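Long-range contacts in DNA ligase (Aquifex aeolicus, PDB 3QWU), which probably seals nucleic-acid ends as an ATP-dependent ligase, and binds adenosine and calcium: residues 70-75 with 218-223; 52-57 with 225-230; 62-67 with 196-201. One frame throughout, in Å; residues are numbered along the deposited sequence.

Interaction 1 (70-75 with 218-223); sequences QFEAPF and FKEDSE. With ADN (adenosine), chain C.
Glu-220 turns its CG anti to the backbone N (chi1 -160°) and runs extended from there, which carries its carboxylate to the start of the loop 70-75; the CG of Phe-71 stands beside its own backbone N, and the ring slides past the Glu-220 chain in the opposite direction. OE2 of Glu-220 comes to the ring edge, 3.5 Å from CD1 of Phe-71, and accepts a nearly straight hydrogen bond (169°) from Glu-72 N at 3.1 Å, the donor standing above the carboxylate plane. The other oxygen, OE1, takes Ser-222 OG on its anti lone pair at 2.7 Å, is paired with Arg-224, and shares a water with OE1 of Glu-72. Arg-224 probably eases the closeness of the two acids. With an alanine at the Glu-220 position, the Glu-72 amide and Ser-222 OG would probably lose their acceptor, Arg-224 its salt-bridge partner, and the Phe-71 edge its neighbour. In the nucleotidyltransferase fold this is where strand 75-80 starts antiparallel to strand 215-220: Phe-75 and Glu-220 form a non-hydrogen-bonded pair, and just beyond it Asp-221 N bonds to Pro-74 O at 3.0 Å. Asp-221 is the centre of an inverse gamma turn, and its carboxylate reaches Arg-190. Phe-218 packs against both phenylalanines of 70-75, which also touch each other. Its CB meets CZ of Phe-71 at 3.6 Å, and its CD1 lies 3.8 Å from CE1 of Phe-75, the Phe-75 and Phe-218 planes being 84° apart. Lys-219, between Phe-218 and Glu-220, points away from the loop; its extended chain delivers NZ to N1 of the adenosine at 2.9 Å, while Glu-78 and Asp-158 also hold that ammonium by salt bridges.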
loop_
_atom_site.group_PDB
_atom_site.type_symbol
_atom_site.label_atom_id
_atom_site.label_comp_id
_atom_site.label_asym_id
_atom_site.label_seq_id
_atom_site.Cartn_x
_atom_site.Cartn_y
_atom_site.Cartn_z
ATOM N N GLN A 70 21.428 -12.325 -14.247
ATOM C CA GLN A 70 21.624 -13.050 -13.004
ATOM C C GLN A 70 22.453 -14.329 -13.111
ATOM O O GLN A 70 22.983 -14.773 -12.105
ATOM C CB GLN A 70 20.287 -13.386 -12.369
ATOM C CG GLN A 70 19.527 -12.166 -11.903
ATOM C CD GLN A 70 20.287 -11.310 -10.901
ATOM O OE1 GLN A 70 20.334 -10.075 -11.029
ATOM N NE2 GLN A 70 20.862 -11.960 -9.884
ATOM N N PHE A 71 22.567 -14.895 -14.313
ATOM C CA PHE A 71 23.121 -16.236 -14.507
ATOM C C PHE A 71 24.318 -16.238 -15.437
ATOM O O PHE A 71 24.286 -15.588 -16.474
ATOM C CB PHE A 71 22.055 -17.232 -15.002
ATOM C CG PHE A 71 20.924 -17.441 -14.012
ATOM C CD1 PHE A 71 21.156 -18.037 -12.784
ATOM C CD2 PHE A 71 19.653 -17.026 -14.296
ATOM C CE1 PHE A 71 20.116 -18.210 -11.853
ATOM C CE2 PHE A 71 18.618 -17.165 -13.352
ATOM C CZ PHE A 71 18.858 -17.757 -12.132
ATOM N N GLU A 72 25.351 -16.982 -15.019
ATOM C CA GLU A 72 26.625 -17.106 -15.711
ATOM C C GLU A 72 26.810 -18.482 -16.333
ATOM O O GLU A 72 27.800 -18.703 -17.036
ATOM C CB GLU A 72 27.807 -17.019 -14.726
ATOM C CG GLU A 72 27.916 -15.775 -13.881
ATOM C CD GLU A 72 28.954 -15.979 -12.774
ATOM O OE1 GLU A 72 28.944 -17.087 -12.143
ATOM O OE2 GLU A 72 29.777 -15.046 -12.573
ATOM N N ALA A 73 25.936 -19.410 -15.990
ATOM C CA ALA A 73 25.984 -20.777 -16.468
ATOM C C ALA A 73 24.582 -21.167 -16.928
ATOM O O ALA A 73 23.643 -20.408 -16.774
ATOM C CB ALA A 73 26.473 -21.706 -15.343
ATOM N N PRO A 74 24.436 -22.339 -17.528
ATOM C CA PRO A 74 23.115 -22.837 -17.825
ATOM C C PRO A 74 22.283 -23.013 -16.578
ATOM O O PRO A 74 22.822 -23.103 -15.449
ATOM C CB PRO A 74 23.387 -24.218 -18.412
ATOM C CG PRO A 74 24.781 -24.170 -18.915
ATOM C CD PRO A 74 25.499 -23.257 -17.993
ATOM N N PHE A 75 20.970 -23.074 -16.771
ATOM C CA PHE A 75 20.088 -23.165 -15.652
ATOM C C PHE A 75 18.880 -24.016 -15.955
ATOM O O PHE A 75 18.325 -24.016 -17.066
ATOM C CB PHE A 75 19.664 -21.760 -15.151
ATOM C CG PHE A 75 19.167 -20.888 -16.224
ATOM C CD1 PHE A 75 17.826 -20.886 -16.556
ATOM C CD2 PHE A 75 20.048 -20.105 -16.960
ATOM C CE1 PHE A 75 17.361 -20.096 -17.580
ATOM C CE2 PHE A 75 19.601 -19.352 -17.990
ATOM C CZ PHE A 75 18.232 -19.326 -18.305
ATOM N N PHE A 218 14.163 -20.472 -11.548
ATOM C CA PHE A 218 15.366 -20.734 -12.313
ATOM C C PHE A 218 16.479 -21.152 -11.349
ATOM O O PHE A 218 16.633 -20.521 -10.311
ATOM C CB PHE A 218 15.781 -19.472 -13.059
ATOM C CG PHE A 218 14.714 -18.920 -13.968
ATOM C CD1 PHE A 218 14.492 -19.486 -15.198
ATOM C CD2 PHE A 218 13.976 -17.801 -13.605
ATOM C CE1 PHE A 218 13.561 -18.988 -16.071
ATOM C CE2 PHE A 218 13.033 -17.306 -14.451
ATOM C CZ PHE A 218 12.824 -17.920 -15.722
ATOM N N LYS A 219 17.222 -22.214 -11.685
ATOM C CA LYS A 219 18.282 -22.805 -10.794
ATOM C C LYS A 219 19.592 -23.072 -11.516
ATOM O O LYS A 219 19.685 -23.981 -12.325
ATOM C CB LYS A 219 17.811 -24.097 -10.143
ATOM C CG LYS A 219 16.452 -23.921 -9.494
ATOM C CD LYS A 219 16.001 -25.018 -8.540
ATOM C CE LYS A 219 14.589 -24.664 -7.971
ATOM N NZ LYS A 219 13.975 -25.747 -7.108
ATOM N N GLU A 220 20.588 -22.247 -11.208
ATOM C CA GLU A 220 21.887 -22.304 -11.856
ATOM C C GLU A 220 22.542 -23.647 -11.623
ATOM O O GLU A 220 22.582 -24.160 -10.520
ATOM C CB GLU A 220 22.815 -21.166 -11.404
ATOM C CG GLU A 220 23.983 -20.891 -12.389
ATOM C CD GLU A 220 24.803 -19.693 -11.941
ATOM O OE1 GLU A 220 25.619 -19.859 -11.034
ATOM O OE2 GLU A 220 24.585 -18.574 -12.432
ATOM N N ASP A 221 23.028 -24.221 -12.708
ATOM C CA ASP A 221 23.576 -25.566 -12.692
ATOM C C ASP A 221 25.032 -25.361 -12.310
ATOM O O ASP A 221 25.903 -25.371 -13.137
ATOM C CB ASP A 221 23.414 -26.159 -14.089
ATOM C CG ASP A 221 23.870 -27.614 -14.183
ATOM O OD1 ASP A 221 23.602 -28.393 -13.241
ATOM O OD2 ASP A 221 24.459 -27.969 -15.239
ATOM N N SER A 222 25.291 -25.086 -11.048
ATOM C CA SER A 222 26.599 -24.689 -10.667
ATOM C C SER A 222 26.816 -24.835 -9.194
ATOM O O SER A 222 25.902 -25.170 -8.490
ATOM C CB SER A 222 26.783 -23.237 -11.047
ATOM O OG SER A 222 25.956 -22.445 -10.220
ATOM N N GLU A 223 28.053 -24.581 -8.753
ATOM C CA GLU A 223 28.372 -24.617 -7.322
ATOM C C GLU A 223 27.618 -23.556 -6.509
ATOM O O GLU A 223 27.026 -23.859 -5.501
ATOM C CB GLU A 223 29.887 -24.516 -7.062
ATOM C CG GLU A 223 30.586 -25.871 -6.903
ATOM C CD GLU A 223 30.024 -26.726 -5.769
ATOM O OE1 GLU A 223 29.688 -26.163 -4.695
ATOM O OE2 GLU A 223 29.930 -27.969 -5.952
HETATM O "O5'" ADN C . 10.202 -18.349 -2.252
HETATM C "C5'" ADN C . 9.670 -19.133 -3.321
HETATM C "C4'" ADN C . 8.695 -20.162 -2.762
HETATM O "O4'" ADN C . 7.977 -20.855 -3.829
HETATM C "C3'" ADN C . 9.435 -21.241 -1.983
HETATM O "O3'" ADN C . 9.619 -20.964 -0.597
HETATM C "C2'" ADN C . 8.606 -22.499 -2.221
HETATM O "O2'" ADN C . 7.777 -22.778 -1.105
HETATM C "C1'" ADN C . 7.744 -22.228 -3.452
HETATM N N9 ADN C . 8.069 -23.077 -4.610
HETATM C C8 ADN C . 7.137 -23.608 -5.434
HETATM N N7 ADN C . 7.691 -24.344 -6.428
HETATM C C5 ADN C . 9.032 -24.242 -6.235
HETATM C C6 ADN C . 10.206 -24.745 -6.954
HETATM N N6 ADN C . 9.988 -25.513 -8.059
HETATM N N1 ADN C . 11.448 -24.473 -6.445
HETATM C C2 ADN C . 11.597 -23.693 -5.336
HETATM N N3 ADN C . 10.546 -23.164 -4.645
HETATM C C4 ADN C . 9.279 -23.420 -5.039
HETATM O O HOH W 1 28.740 -19.931 -11.468
#

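Interaction 2 (52-57 with 225-230); sequences WGYPHI and NKRAKY. With ADN (adenosine), chain C.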
loop_
_atom_site.group_PDB
_atom_site.type_symbol
_atom_site.label_atom_id
_atom_site.label_comp_id
_atom_site.label_asym_id
_atom_site.label_seq_id
_atom_site.Cartn_x
_atom_site.Cartn_y
_atom_site.Cartn_z
ATOM N N TRP A 52 18.045 -26.324 8.529
ATOM C CA TRP A 52 18.196 -24.945 8.100
ATOM C C TRP A 52 16.913 -24.520 7.412
ATOM O O TRP A 52 16.216 -25.349 6.824
ATOM C CB TRP A 52 19.434 -24.744 7.214
ATOM C CG TRP A 52 20.696 -24.703 8.032
ATOM C CD1 TRP A 52 21.435 -25.779 8.478
ATOM C CD2 TRP A 52 21.359 -23.541 8.526
ATOM N NE1 TRP A 52 22.514 -25.345 9.208
ATOM C CE2 TRP A 52 22.487 -23.976 9.254
ATOM C CE3 TRP A 52 21.121 -22.175 8.420
ATOM C CZ2 TRP A 52 23.365 -23.080 9.864
ATOM C CZ3 TRP A 52 21.991 -21.292 9.027
ATOM C CH2 TRP A 52 23.090 -21.740 9.735
ATOM N N GLY A 53 16.594 -23.244 7.606
ATOM C CA GLY A 53 15.471 -22.572 6.973
ATOM C C GLY A 53 15.623 -22.548 5.462
ATOM O O GLY A 53 16.728 -22.595 4.969
ATOM N N TYR A 54 14.502 -22.528 4.737
ATOM C CA TYR A 54 14.556 -22.458 3.270
ATOM C C TYR A 54 14.870 -21.033 2.967
ATOM O O TYR A 54 14.237 -20.159 3.528
ATOM C CB TYR A 54 13.242 -22.865 2.593
ATOM C CG TYR A 54 13.444 -23.154 1.143
ATOM C CD1 TYR A 54 13.134 -22.217 0.176
ATOM C CD2 TYR A 54 13.929 -24.351 0.741
ATOM C CE1 TYR A 54 13.321 -22.477 -1.180
ATOM C CE2 TYR A 54 14.093 -24.639 -0.610
ATOM C CZ TYR A 54 13.814 -23.683 -1.554
ATOM O OH TYR A 54 13.982 -23.984 -2.857
ATOM N N PRO A 55 15.912 -20.789 2.164
ATOM C CA PRO A 55 16.427 -19.453 1.920
ATOM C C PRO A 55 15.581 -18.674 0.886
ATOM O O PRO A 55 14.866 -19.279 0.083
ATOM C CB PRO A 55 17.846 -19.729 1.416
ATOM C CG PRO A 55 17.733 -21.001 0.707
ATOM C CD PRO A 55 16.670 -21.808 1.426
ATOM N N HIS A 56 15.640 -17.345 0.959
ATOM C CA HIS A 56 14.820 -16.451 0.143
ATOM C C HIS A 56 15.229 -16.562 -1.322
ATOM O O HIS A 56 16.413 -16.501 -1.633
ATOM C CB HIS A 56 14.953 -14.986 0.639
ATOM C CG HIS A 56 14.365 -14.748 2.009
ATOM N ND1 HIS A 56 13.012 -14.886 2.283
ATOM C CD2 HIS A 56 14.950 -14.403 3.190
ATOM C CE1 HIS A 56 12.791 -14.647 3.568
ATOM N NE2 HIS A 56 13.948 -14.349 4.140
ATOM N N ILE A 57 14.266 -16.736 -2.221
ATOM C CA ILE A 57 14.564 -16.632 -3.660
ATOM C C ILE A 57 14.218 -15.225 -4.178
ATOM O O ILE A 57 13.115 -14.754 -4.019
ATOM C CB ILE A 57 13.758 -17.662 -4.475
ATOM C CG1 ILE A 57 13.833 -19.031 -3.801
ATOM C CG2 ILE A 57 14.196 -17.633 -5.953
ATOM C CD1 ILE A 57 13.273 -20.203 -4.627
ATOM N N ASN A 225 24.960 -22.201 -7.350
ATOM C CA ASN A 225 23.577 -22.665 -7.498
ATOM C C ASN A 225 22.532 -21.548 -7.277
ATOM O O ASN A 225 21.564 -21.714 -6.545
ATOM C CB ASN A 225 23.351 -23.838 -6.533
ATOM C CG ASN A 225 22.011 -24.540 -6.732
ATOM O OD1 ASN A 225 21.476 -25.078 -5.788
ATOM N ND2 ASN A 225 21.486 -24.539 -7.940
ATOM N N LYS A 226 22.758 -20.415 -7.918
ATOM C CA LYS A 226 21.964 -19.251 -7.689
ATOM C C LYS A 226 20.564 -19.535 -8.238
ATOM O O LYS A 226 20.390 -20.238 -9.269
ATOM C CB LYS A 226 22.635 -18.027 -8.321
ATOM C CG LYS A 226 21.777 -16.750 -8.521
ATOM C CD LYS A 226 22.517 -15.478 -7.988
ATOM C CE LYS A 226 22.263 -14.228 -8.778
ATOM N NZ LYS A 226 23.274 -13.932 -9.824
ATOM N N ARG A 227 19.580 -19.028 -7.496
ATOM C CA ARG A 227 18.175 -19.158 -7.844
ATOM C C ARG A 227 17.509 -17.821 -8.097
ATOM O O ARG A 227 17.928 -16.783 -7.557
ATOM C CB ARG A 227 17.433 -19.823 -6.695
ATOM C CG ARG A 227 17.674 -21.277 -6.595
ATOM C CD ARG A 227 18.453 -21.685 -5.348
ATOM N NE ARG A 227 18.786 -23.078 -5.579
ATOM C CZ ARG A 227 17.930 -24.093 -5.431
ATOM N NH1 ARG A 227 16.697 -23.901 -4.934
ATOM N NH2 ARG A 227 18.327 -25.317 -5.749
ATOM N N ALA A 228 16.441 -17.873 -8.890
ATOM C CA ALA A 228 15.595 -16.696 -9.176
ATOM C C ALA A 228 14.233 -17.130 -9.644
ATOM O O ALA A 228 14.104 -18.126 -10.298
ATOM C CB ALA A 228 16.236 -15.788 -10.202
ATOM N N LYS A 229 13.198 -16.368 -9.315
ATOM C CA LYS A 229 11.839 -16.753 -9.688
ATOM C C LYS A 229 11.153 -15.658 -10.508
ATOM O O LYS A 229 11.466 -14.455 -10.372
ATOM C CB LYS A 229 11.009 -17.081 -8.451
ATOM C CG LYS A 229 10.830 -15.924 -7.457
ATOM C CD LYS A 229 9.831 -16.355 -6.322
ATOM C CE LYS A 229 10.204 -15.804 -4.940
ATOM N NZ LYS A 229 9.929 -14.362 -4.694
ATOM N N TYR A 230 10.228 -16.076 -11.347
ATOM C CA TYR A 230 9.460 -15.156 -12.148
ATOM C C TYR A 230 8.004 -15.627 -12.141
ATOM O O TYR A 230 7.747 -16.842 -12.271
ATOM C CB TYR A 230 10.044 -15.095 -13.550
ATOM C CG TYR A 230 9.293 -14.210 -14.463
ATOM C CD1 TYR A 230 8.283 -14.713 -15.292
ATOM C CD2 TYR A 230 9.579 -12.834 -14.513
ATOM C CE1 TYR A 230 7.564 -13.847 -16.170
ATOM C CE2 TYR A 230 8.890 -11.965 -15.350
ATOM C CZ TYR A 230 7.870 -12.462 -16.181
ATOM O OH TYR A 230 7.177 -11.564 -16.987
HETATM O "O5'" ADN C . 10.202 -18.349 -2.252
HETATM C "C5'" ADN C . 9.670 -19.133 -3.321
HETATM C "C4'" ADN C . 8.695 -20.162 -2.762
HETATM O "O4'" ADN C . 7.977 -20.855 -3.829
HETATM C "C3'" ADN C . 9.435 -21.241 -1.983
HETATM O "O3'" ADN C . 9.619 -20.964 -0.597
HETATM C "C2'" ADN C . 8.606 -22.499 -2.221
HETATM O "O2'" ADN C . 7.777 -22.778 -1.105
HETATM C "C1'" ADN C . 7.744 -22.228 -3.452
HETATM N N9 ADN C . 8.069 -23.077 -4.610
HETATM C C8 ADN C . 7.137 -23.608 -5.434
HETATM N N7 ADN C . 7.691 -24.344 -6.428
HETATM C C5 ADN C . 9.032 -24.242 -6.235
HETATM C C6 ADN C . 10.206 -24.745 -6.954
HETATM N N6 ADN C . 9.988 -25.513 -8.059
HETATM N N1 ADN C . 11.448 -24.473 -6.445
HETATM C C2 ADN C . 11.597 -23.693 -5.336
HETATM N N3 ADN C . 10.546 -23.164 -4.645
HETATM C C4 ADN C . 9.279 -23.420 -5.039
#
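Ile-57 and Ala-228 bring the two backbones together, their CA atoms 5.6 Å apart, where the run 54-57 meets 227-229 at 65°. Ile-57 then leads into strand 58-60, and Lys-229 makes backbone hydrogen bonds with Gly-58 and Ile-60. The CG2 branch of Ile-57, anti to the backbone N, presses on CA of Ala-228 at 3.6 Å. The other branch turns to the ligand, CD1 lying 3.9 Å from C2 of the adenosine. Strand 227-231 borders the nucleotide pocket through Lys-229, and is probably in the position of motif V of the nucleotidyltransferase superfamily. Lys-229, bent at chi3 and chi4, sets CE 3.2 Å from the O of Ile-57 and 3.7 Å from O5' of the adenosine. At the other end Tyr-54 and Arg-227 cross at about a right angle: the Tyr-54 OH stands at the guanidinium edge, 3.4 Å from NH1 of Arg-227, and both groups bond to Asp-158. Tyr-54 OH is also 3.5 Å from the adenosine C2. Asn-225 steadies the guanidinium, its OD1 accepting from Arg-227 NH2 at 3.2 Å, while Phe-167 makes a cation-pi contact with it.

Interaction 3 (62-67 with 196-201); sequences LLETGL and EGIKKI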
loop_
_atom_site.group_PDB
_atom_site.type_symbol
_atom_site.label_atom_id
_atom_site.label_comp_id
_atom_site.label_asym_id
_atom_site.label_seq_id
_atom_site.Cartn_x
_atom_site.Cartn_y
_atom_site.Cartn_z
ATOM N N LEU A 62 12.045 -8.523 -15.200
ATOM C CA LEU A 62 12.215 -8.525 -16.669
ATOM C C LEU A 62 12.759 -9.881 -16.965
ATOM O O LEU A 62 13.744 -10.302 -16.379
ATOM C CB LEU A 62 13.162 -7.421 -17.159
ATOM C CG LEU A 62 12.549 -6.019 -17.247
ATOM C CD1 LEU A 62 13.570 -4.927 -17.641
ATOM C CD2 LEU A 62 11.394 -6.011 -18.240
ATOM N N LEU A 63 12.062 -10.632 -17.790
ATOM C CA LEU A 63 12.455 -12.024 -17.999
ATOM C C LEU A 63 13.783 -12.037 -18.765
ATOM O O LEU A 63 14.751 -12.659 -18.343
ATOM C CB LEU A 63 11.350 -12.788 -18.739
ATOM C CG LEU A 63 11.476 -14.274 -19.023
ATOM C CD1 LEU A 63 11.850 -15.087 -17.800
ATOM C CD2 LEU A 63 10.093 -14.736 -19.569
ATOM N N GLU A 64 13.843 -11.332 -19.880
ATOM C CA GLU A 64 15.008 -11.455 -20.759
ATOM C C GLU A 64 16.283 -10.855 -20.139
ATOM O O GLU A 64 17.353 -11.532 -20.054
ATOM C CB GLU A 64 14.755 -10.782 -22.094
ATOM C CG GLU A 64 16.032 -10.847 -22.975
ATOM C CD GLU A 64 15.777 -10.651 -24.454
ATOM O OE1 GLU A 64 14.639 -10.339 -24.854
ATOM O OE2 GLU A 64 16.746 -10.763 -25.226
ATOM N N THR A 65 16.186 -9.595 -19.719
ATOM C CA THR A 65 17.311 -8.924 -19.101
ATOM C C THR A 65 17.630 -9.507 -17.734
ATOM O O THR A 65 18.734 -9.414 -17.305
ATOM C CB THR A 65 17.012 -7.438 -18.971
ATOM O OG1 THR A 65 16.566 -6.968 -20.248
ATOM C CG2 THR A 65 18.218 -6.667 -18.560
ATOM N N GLY A 66 16.666 -10.099 -17.034
ATOM C CA GLY A 66 16.949 -10.695 -15.743
ATOM C C GLY A 66 17.770 -11.968 -15.875
ATOM O O GLY A 66 18.764 -12.178 -15.157
ATOM N N LEU A 67 17.351 -12.817 -16.807
ATOM C CA LEU A 67 18.037 -14.070 -17.059
ATOM C C LEU A 67 19.463 -13.821 -17.534
ATOM O O LEU A 67 20.398 -14.413 -17.046
ATOM C CB LEU A 67 17.275 -14.874 -18.101
ATOM C CG LEU A 67 15.975 -15.508 -17.631
ATOM C CD1 LEU A 67 15.497 -16.460 -18.718
ATOM C CD2 LEU A 67 16.217 -16.193 -16.318
ATOM N N GLU A 196 17.933 -18.270 -28.456
ATOM C CA GLU A 196 17.036 -19.445 -28.536
ATOM C C GLU A 196 16.477 -19.793 -27.186
ATOM O O GLU A 196 15.266 -19.952 -27.032
ATOM C CB GLU A 196 17.707 -20.703 -29.141
ATOM C CG GLU A 196 17.110 -21.143 -30.502
ATOM C CD GLU A 196 15.583 -20.870 -30.630
ATOM O OE1 GLU A 196 14.799 -21.342 -29.775
ATOM O OE2 GLU A 196 15.171 -20.184 -31.598
ATOM N N GLY A 197 17.350 -19.899 -26.190
ATOM C CA GLY A 197 16.895 -20.108 -24.797
ATOM C C GLY A 197 15.778 -19.143 -24.411
ATOM O O GLY A 197 14.697 -19.536 -23.914
ATOM N N ILE A 198 15.987 -17.869 -24.692
ATOM C CA ILE A 198 15.009 -16.885 -24.307
ATOM C C ILE A 198 13.714 -17.085 -25.048
ATOM O O ILE A 198 12.653 -16.898 -24.449
ATOM C CB ILE A 198 15.515 -15.433 -24.547
ATOM C CG1 ILE A 198 16.705 -15.125 -23.620
ATOM C CG2 ILE A 198 14.397 -14.400 -24.362
ATOM C CD1 ILE A 198 16.380 -15.235 -22.135
ATOM N N LYS A 199 13.754 -17.442 -26.333
ATOM C CA LYS A 199 12.487 -17.612 -27.048
ATOM C C LYS A 199 11.700 -18.750 -26.372
ATOM O O LYS A 199 10.512 -18.610 -26.138
ATOM C CB LYS A 199 12.655 -17.902 -28.531
ATOM C CG LYS A 199 12.573 -16.657 -29.465
ATOM C CD LYS A 199 13.908 -15.813 -29.566
ATOM C CE LYS A 199 14.216 -15.263 -30.999
ATOM N NZ LYS A 199 15.171 -16.147 -31.815
ATOM N N LYS A 200 12.373 -19.836 -26.016
ATOM C CA LYS A 200 11.680 -21.004 -25.472
ATOM C C LYS A 200 11.108 -20.730 -24.075
ATOM O O LYS A 200 9.933 -21.029 -23.799
ATOM C CB LYS A 200 12.596 -22.202 -25.442
ATOM C CG LYS A 200 13.104 -22.591 -26.838
ATOM C CD LYS A 200 14.171 -23.689 -26.746
ATOM C CE LYS A 200 15.060 -23.696 -27.956
ATOM N NZ LYS A 200 16.131 -24.748 -27.872
ATOM N N ILE A 201 11.916 -20.123 -23.214
ATOM C CA ILE A 201 11.451 -19.765 -21.887
ATOM C C ILE A 201 10.275 -18.805 -21.949
ATOM O O ILE A 201 9.412 -18.857 -21.113
ATOM C CB ILE A 201 12.598 -19.152 -21.043
ATOM C CG1 ILE A 201 13.693 -20.172 -20.852
ATOM C CG2 ILE A 201 12.114 -18.683 -19.684
ATOM C CD1 ILE A 201 14.960 -19.606 -20.398
#
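Leu-67 and Ile-201 reach toward each other, tip to tip, where helix 63-70 packs on helix 195-210. The two helices lie on the face of the central mixed sheet that carries Phe-75 and Phe-218, and form part of the layer backing the nucleotidyltransferase domain on that side. Their local axes approach to 10.6 Å, their N-to-C directions 132° apart, a steep crossing about midway between perpendicular and antiparallel. Starting from its root, Leu-67 first meets Ile-198: CB is 4.1 Å from CD1 of that residue. CG stands anti to the carbonyl carbon (chi1 -73°), which aims the fork at helix 195-210. One prong, CD1, lands between two isoleucine ends, 3.7 Å from CD1 of Ile-198 and 3.6 Å from CD1 of Ile-201. The second prong, CD2, turns instead to the ring of Phe-218. Leu-63, one turn earlier, adds its CD1 against CG2 of Ile-201 at 4.1 Å, so Ile-201 is touched through both its branches. The first turn of helix 63-70 is also held from outside, since Glu-268 accepts from the amides of Leu-63 and Glu-64. On the more solvent-exposed border Glu-64 crosses Ile-198 at about a right angle; its OE2 is engaged by Arg-68, and its carboxylate carbon CD rests 4.0 Å from CG2 of Ile-198.

In the fold
Phe-218 joins the three contacts. Its backbone N sits 2.7 Å from O of Ala-228, joining interactions 1 and 2 as neighbouring strands of one sheet, while its ring tip CZ packs 3.6 Å from CD1 of Leu-63 in interaction 3. Phe-75 adds a second link to the helices, CE1 lying 3.7 Å from CD1 of Ile-201. Interactions 1 and 2, centres 12 Å apart, both touch the adenosine: the first offers Lys-219 to the base, the second packs on base and ribose. Interaction 3 stays behind the sheet, with the Ile-201 side chain about 14 Å from the ligand. All three come within reach of the second subunit.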